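Local coordinates for OBody AM3L15 (Pyrobaculum aerophilum, PDB 4GN5), which is probably an engineered binding protein on an OB-fold scaffold, here in complex with another protein, at residues 37-42 / 65-70; 3-8 / 41-46. All blocks are in the same frame, centred on the assembly; numbering follows the deposited sequence.

Both contacts use strand 36-42, the middle strand of the antiparallel sheet 26-32, 36-42, 50-55, and their centres are about 15 Å apart. Along the chain the order is 3-8, then 37-46, then 65-70. Contact 1 joins this strand to helix 61-67, which comes between strands 50-55 and 75-83, the usual place of the helix that closes one end of an OB-fold barrel. Contact 2 lies where the strand runs out into a loop, and there it meets the N-terminal segment 3-8 that precedes strand 20-24. Their segments overlap at Val41 and Ser42. Strand 36-42 thus runs from the buried contact with Phe67 to the polar surface contact made just past its end.

Contact 1: 37-42 / 65-70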
loop_
_atom_site.group_PDB
_atom_site.type_symbol
_atom_site.label_atom_id
_atom_site.label_comp_id
_atom_site.label_asym_id
_atom_site.label_seq_id
_atom_site.Cartn_x
_atom_site.Cartn_y
_atom_site.Cartn_z
ATOM N N LYS A 37 0.733 4.668 -2.418
ATOM C CA LYS A 37 -0.640 4.896 -2.787
ATOM C C LYS A 37 -0.849 4.227 -4.147
ATOM O O LYS A 37 -0.005 4.321 -4.972
ATOM C CB LYS A 37 -0.871 6.396 -2.846
ATOM C CG LYS A 37 -0.338 7.146 -1.641
ATOM C CD LYS A 37 -0.923 8.514 -1.525
ATOM C CE LYS A 37 -0.547 9.184 -0.205
ATOM N NZ LYS A 37 -1.462 10.213 0.334
ATOM N N ILE A 38 -1.956 3.542 -4.350
ATOM C CA ILE A 38 -2.186 2.772 -5.572
ATOM C C ILE A 38 -3.538 3.171 -6.141
ATOM O O ILE A 38 -4.526 3.220 -5.424
ATOM C CB ILE A 38 -2.145 1.252 -5.291
ATOM C CG1 ILE A 38 -0.806 0.861 -4.627
ATOM C CG2 ILE A 38 -2.362 0.457 -6.577
ATOM C CD1 ILE A 38 -0.845 -0.544 -3.835
ATOM N N VAL A 39 -3.568 3.505 -7.426
ATOM C CA VAL A 39 -4.805 3.715 -8.137
ATOM C C VAL A 39 -4.861 2.620 -9.225
ATOM O O VAL A 39 -3.872 2.405 -9.982
ATOM C CB VAL A 39 -4.930 5.173 -8.703
ATOM C CG1 VAL A 39 -3.650 5.625 -9.272
ATOM C CG2 VAL A 39 -6.046 5.288 -9.818
ATOM N N LYS A 40 -5.991 1.904 -9.263
ATOM C CA LYS A 40 -6.211 0.869 -10.262
ATOM C C LYS A 40 -7.159 1.418 -11.344
ATOM O O LYS A 40 -8.161 2.031 -11.002
ATOM C CB LYS A 40 -6.806 -0.351 -9.595
ATOM C CG LYS A 40 -6.008 -0.840 -8.421
ATOM C CD LYS A 40 -6.468 -2.271 -8.061
ATOM C CE LYS A 40 -5.693 -2.624 -6.801
ATOM N NZ LYS A 40 -5.896 -4.046 -6.490
ATOM N N VAL A 41 -6.826 1.192 -12.614
ATOM C CA VAL A 41 -7.560 1.769 -13.778
ATOM C C VAL A 41 -8.216 0.663 -14.551
ATOM O O VAL A 41 -7.579 -0.346 -14.880
ATOM C CB VAL A 41 -6.608 2.541 -14.782
ATOM C CG1 VAL A 41 -7.396 3.177 -15.973
ATOM C CG2 VAL A 41 -5.906 3.618 -14.038
ATOM N N SER A 42 -9.493 0.872 -14.873
ATOM C CA SER A 42 -10.192 -0.046 -15.732
ATOM C C SER A 42 -10.719 0.731 -16.918
ATOM O O SER A 42 -11.041 1.911 -16.794
ATOM C CB SER A 42 -11.345 -0.730 -14.982
ATOM O OG SER A 42 -10.802 -1.552 -13.940
ATOM N N LYS A 65 -0.076 14.913 -4.901
ATOM C CA LYS A 65 -1.112 15.949 -4.789
ATOM C C LYS A 65 -2.276 15.643 -5.743
ATOM O O LYS A 65 -3.435 15.828 -5.380
ATOM C CB LYS A 65 -0.540 17.368 -5.017
ATOM N N VAL A 66 -1.989 15.168 -6.951
ATOM C CA VAL A 66 -3.062 14.743 -7.878
ATOM C C VAL A 66 -3.863 13.525 -7.317
ATOM O O VAL A 66 -5.091 13.514 -7.321
ATOM C CB VAL A 66 -2.491 14.457 -9.305
ATOM C CG1 VAL A 66 -3.583 13.966 -10.247
ATOM C CG2 VAL A 66 -1.828 15.718 -9.882
ATOM N N PHE A 67 -3.162 12.530 -6.781
ATOM C CA PHE A 67 -3.799 11.364 -6.165
ATOM C C PHE A 67 -4.841 11.793 -5.143
ATOM O O PHE A 67 -5.926 11.275 -5.118
ATOM C CB PHE A 67 -2.743 10.419 -5.517
ATOM C CG PHE A 67 -3.355 9.192 -4.897
ATOM C CD1 PHE A 67 -3.433 8.000 -5.616
ATOM C CD2 PHE A 67 -3.922 9.264 -3.614
ATOM C CE1 PHE A 67 -4.009 6.887 -5.052
ATOM C CE2 PHE A 67 -4.519 8.145 -3.032
ATOM C CZ PHE A 67 -4.567 6.965 -3.726
ATOM N N ALA A 68 -4.504 12.801 -4.343
ATOM C CA ALA A 68 -5.390 13.386 -3.343
ATOM C C ALA A 68 -6.754 13.904 -3.865
ATOM O O ALA A 68 -7.704 13.968 -3.066
ATOM C CB ALA A 68 -4.647 14.495 -2.597
ATOM N N GLU A 69 -6.827 14.298 -5.154
ATOM C CA GLU A 69 -8.070 14.818 -5.774
ATOM C C GLU A 69 -8.875 13.695 -6.425
ATOM O O GLU A 69 -10.028 13.887 -6.821
ATOM C CB GLU A 69 -7.774 15.882 -6.841
ATOM C CG GLU A 69 -6.817 16.991 -6.437
ATOM C CD GLU A 69 -7.436 17.984 -5.480
ATOM O OE1 GLU A 69 -7.124 17.920 -4.279
ATOM O OE2 GLU A 69 -8.233 18.822 -5.926
ATOM N N LEU A 70 -8.295 12.508 -6.524
ATOM C CA LEU A 70 -8.953 11.362 -7.145
ATOM C C LEU A 70 -10.089 10.741 -6.347
ATOM O O LEU A 70 -10.019 10.641 -5.141
ATOM C CB LEU A 70 -7.932 10.284 -7.424
ATOM C CG LEU A 70 -7.332 9.940 -8.759
ATOM C CD1 LEU A 70 -7.474 10.988 -9.805
ATOM C CD2 LEU A 70 -5.898 9.609 -8.561
#
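The ring of Phe67, in helix 61-67, lies under the side chain of Lys37 and beside Val39, so the contact is built almost wholly on one aromatic group. Its main element is a CH-pi interaction: Lys37 CB stands 3.8 Å from the ring centroid, only 10° off the ring normal. Beyond CG the lysine chain is extended and continues across the same face, with CD 3.7 Å from Phe67 CD2. The ring reaches this place because Phe67 CG is anti to the backbone N (chi1 -179°). Apolar packing adds Val39, whose CB comes obliquely to within 4.1 Å of Phe67 CE1. One polar atom lies at the ring's edge: the backbone Ile38 O, near the ring plane, 3.7 Å from Phe67 CE1. The ammonium group of Lys37 forms a salt bridge with Asp32, which holds the far end of the aliphatic chain that crosses the ring. Replacing Phe67 with an alanine would remove the ring, and the methylenes of Lys37 would probably lose the surface they lie on, with a gap opening beside Val39. Around the contact, Phe67 and Val39 both touch Leu30 of strand 26-32, and Val39 also packs on Val52 of strand 50-55. Val66 and Leu70 rest on strand 100-103, so residues 66-70 lie between strands 26-32 and 36-42 and strand 100-103 of the OB barrel.

Contact 2: 3-8 / 41-46; sequences PKKTHW and VSDREG
Asp43 meets Trp8 and Lys5 just past the end of strand 36-42 of the OB-fold barrel, where the chain leaves the barrel wall and passes the N-terminal arm 3-8. Ser42, the last residue of the strand, keeps sheet bonding with Trp26 and sends its hydroxyl to the backbone of Ala48. At Asp43 the side chain takes over: CG sits between the backbone N and the carbonyl carbon (chi1 54°), and OD2 comes obliquely to 3.2 Å from Trp8 CE3, with the carboxylate turned 62° against the indole. The same oxygen makes a long salt bridge to Lys5 NZ, 4.0 Å away. That ammonium lies over one face of the Trp8 ring. The other carboxylate oxygen, OD1, hydrogen-bonds to Thr9, the residue after the arm, which probably limits rotation of the group. A water adds an indirect link, hydrogen-bonded to Asp43 OD2 at 3.0 Å and to the backbone His7 O at 2.8 Å. As the main chain turns on from Asp43 into Arg44, the carbonyl Asp43 O meets the indole edge in its plane, 3.9 Å from Trp8 CZ3.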
loop_
_atom_site.group_PDB
_atom_site.type_symbol
_atom_site.label_atom_id
_atom_site.label_comp_id
_atom_site.label_asym_id
_atom_site.label_seq_id
_atom_site.Cartn_x
_atom_site.Cartn_y
_atom_site.Cartn_z
ATOM N N PRO A 3 -2.174 13.209 -23.085
ATOM C CA PRO A 3 -1.709 12.299 -24.148
ATOM C C PRO A 3 -2.742 11.241 -24.564
ATOM O O PRO A 3 -3.593 10.864 -23.754
ATOM C CB PRO A 3 -0.485 11.606 -23.517
ATOM C CG PRO A 3 -0.732 11.667 -22.064
ATOM C CD PRO A 3 -1.440 12.975 -21.822
ATOM N N LYS A 4 -2.661 10.787 -25.818
ATOM C CA LYS A 4 -3.560 9.769 -26.344
ATOM C C LYS A 4 -3.226 8.432 -25.724
ATOM O O LYS A 4 -2.065 8.103 -25.444
ATOM C CB LYS A 4 -3.491 9.653 -27.868
ATOM N N LYS A 5 -4.266 7.671 -25.488
ATOM C CA LYS A 5 -4.142 6.374 -24.904
ATOM C C LYS A 5 -3.347 5.534 -25.856
ATOM O O LYS A 5 -3.568 5.584 -27.034
ATOM C CB LYS A 5 -5.537 5.810 -24.669
ATOM C CG LYS A 5 -5.693 4.349 -24.842
ATOM C CD LYS A 5 -7.150 3.997 -24.708
ATOM C CE LYS A 5 -7.396 2.534 -24.774
ATOM N NZ LYS A 5 -8.829 2.273 -24.725
ATOM N N THR A 6 -2.365 4.801 -25.340
ATOM C CA THR A 6 -1.563 3.861 -26.113
ATOM C C THR A 6 -1.946 2.406 -25.992
ATOM O O THR A 6 -1.641 1.626 -26.869
ATOM C CB THR A 6 -0.055 3.975 -25.793
ATOM O OG1 THR A 6 0.156 3.666 -24.430
ATOM C CG2 THR A 6 0.482 5.351 -26.089
ATOM N N HIS A 7 -2.557 2.056 -24.867
ATOM C CA HIS A 7 -2.886 0.670 -24.573
ATOM C C HIS A 7 -4.160 0.535 -23.779
ATOM O O HIS A 7 -4.463 1.365 -22.978
ATOM C CB HIS A 7 -1.805 0.029 -23.726
ATOM C CG HIS A 7 -0.499 -0.117 -24.416
ATOM N ND1 HIS A 7 0.365 0.932 -24.590
ATOM C CD2 HIS A 7 0.090 -1.193 -24.972
ATOM C CE1 HIS A 7 1.433 0.505 -25.227
ATOM N NE2 HIS A 7 1.292 -0.780 -25.466
ATOM N N TRP A 8 -4.860 -0.557 -24.006
ATOM C CA TRP A 8 -5.966 -0.976 -23.178
ATOM C C TRP A 8 -5.371 -1.588 -21.915
ATOM O O TRP A 8 -4.314 -2.183 -21.968
ATOM C CB TRP A 8 -6.808 -2.019 -23.900
ATOM C CG TRP A 8 -7.611 -1.487 -25.049
ATOM C CD1 TRP A 8 -7.234 -1.436 -26.342
ATOM C CD2 TRP A 8 -8.924 -0.943 -24.994
ATOM N NE1 TRP A 8 -8.226 -0.895 -27.105
ATOM C CE2 TRP A 8 -9.276 -0.577 -26.299
ATOM C CE3 TRP A 8 -9.839 -0.727 -23.970
ATOM C CZ2 TRP A 8 -10.491 -0.013 -26.601
ATOM C CZ3 TRP A 8 -11.047 -0.175 -24.273
ATOM C CH2 TRP A 8 -11.363 0.180 -25.579
ATOM N N VAL A 41 -6.826 1.192 -12.614
ATOM C CA VAL A 41 -7.560 1.769 -13.778
ATOM C C VAL A 41 -8.216 0.663 -14.551
ATOM O O VAL A 41 -7.579 -0.346 -14.880
ATOM C CB VAL A 41 -6.608 2.541 -14.782
ATOM C CG1 VAL A 41 -7.396 3.177 -15.973
ATOM C CG2 VAL A 41 -5.906 3.618 -14.038
ATOM N N SER A 42 -9.493 0.872 -14.873
ATOM C CA SER A 42 -10.192 -0.046 -15.732
ATOM C C SER A 42 -10.719 0.731 -16.918
ATOM O O SER A 42 -11.041 1.911 -16.794
ATOM C CB SER A 42 -11.345 -0.730 -14.982
ATOM O OG SER A 42 -10.802 -1.552 -13.940
ATOM N N ASP A 43 -10.767 0.052 -18.067
ATOM C CA ASP A 43 -11.437 0.607 -19.219
ATOM C C ASP A 43 -12.451 -0.319 -19.901
ATOM O O ASP A 43 -13.026 0.032 -20.947
ATOM C CB ASP A 43 -10.397 1.066 -20.226
ATOM C CG ASP A 43 -9.421 -0.030 -20.595
ATOM O OD1 ASP A 43 -9.605 -1.234 -20.264
ATOM O OD2 ASP A 43 -8.466 0.360 -21.254
ATOM N N ARG A 44 -12.669 -1.480 -19.308
ATOM C CA ARG A 44 -13.618 -2.422 -19.854
ATOM C C ARG A 44 -14.457 -2.941 -18.681
ATOM O O ARG A 44 -13.911 -3.212 -17.582
ATOM C CB ARG A 44 -12.847 -3.546 -20.543
ATOM C CG ARG A 44 -13.738 -4.505 -21.230
ATOM C CD ARG A 44 -13.000 -5.546 -22.018
ATOM N NE ARG A 44 -14.011 -6.494 -22.494
ATOM C CZ ARG A 44 -14.036 -7.793 -22.208
ATOM N NH1 ARG A 44 -15.019 -8.540 -22.708
ATOM N NH2 ARG A 44 -13.045 -8.360 -21.471
ATOM N N GLU A 45 -15.772 -3.057 -18.871
ATOM C CA GLU A 45 -16.610 -3.550 -17.781
ATOM C C GLU A 45 -16.262 -5.005 -17.403
ATOM O O GLU A 45 -16.169 -5.853 -18.301
ATOM C CB GLU A 45 -18.103 -3.480 -18.146
ATOM C CG GLU A 45 -18.573 -2.081 -18.586
ATOM C CD GLU A 45 -18.469 -1.041 -17.488
ATOM O OE1 GLU A 45 -18.243 0.133 -17.865
ATOM O OE2 GLU A 45 -18.629 -1.368 -16.281
ATOM N N GLY A 46 -16.085 -5.281 -16.101
ATOM C CA GLY A 46 -15.613 -6.612 -15.591
ATOM C C GLY A 46 -14.231 -7.008 -16.146
ATOM O O GLY A 46 -13.896 -8.188 -16.261
HETATM O O HOH W 1 -6.231 2.396 -21.113
#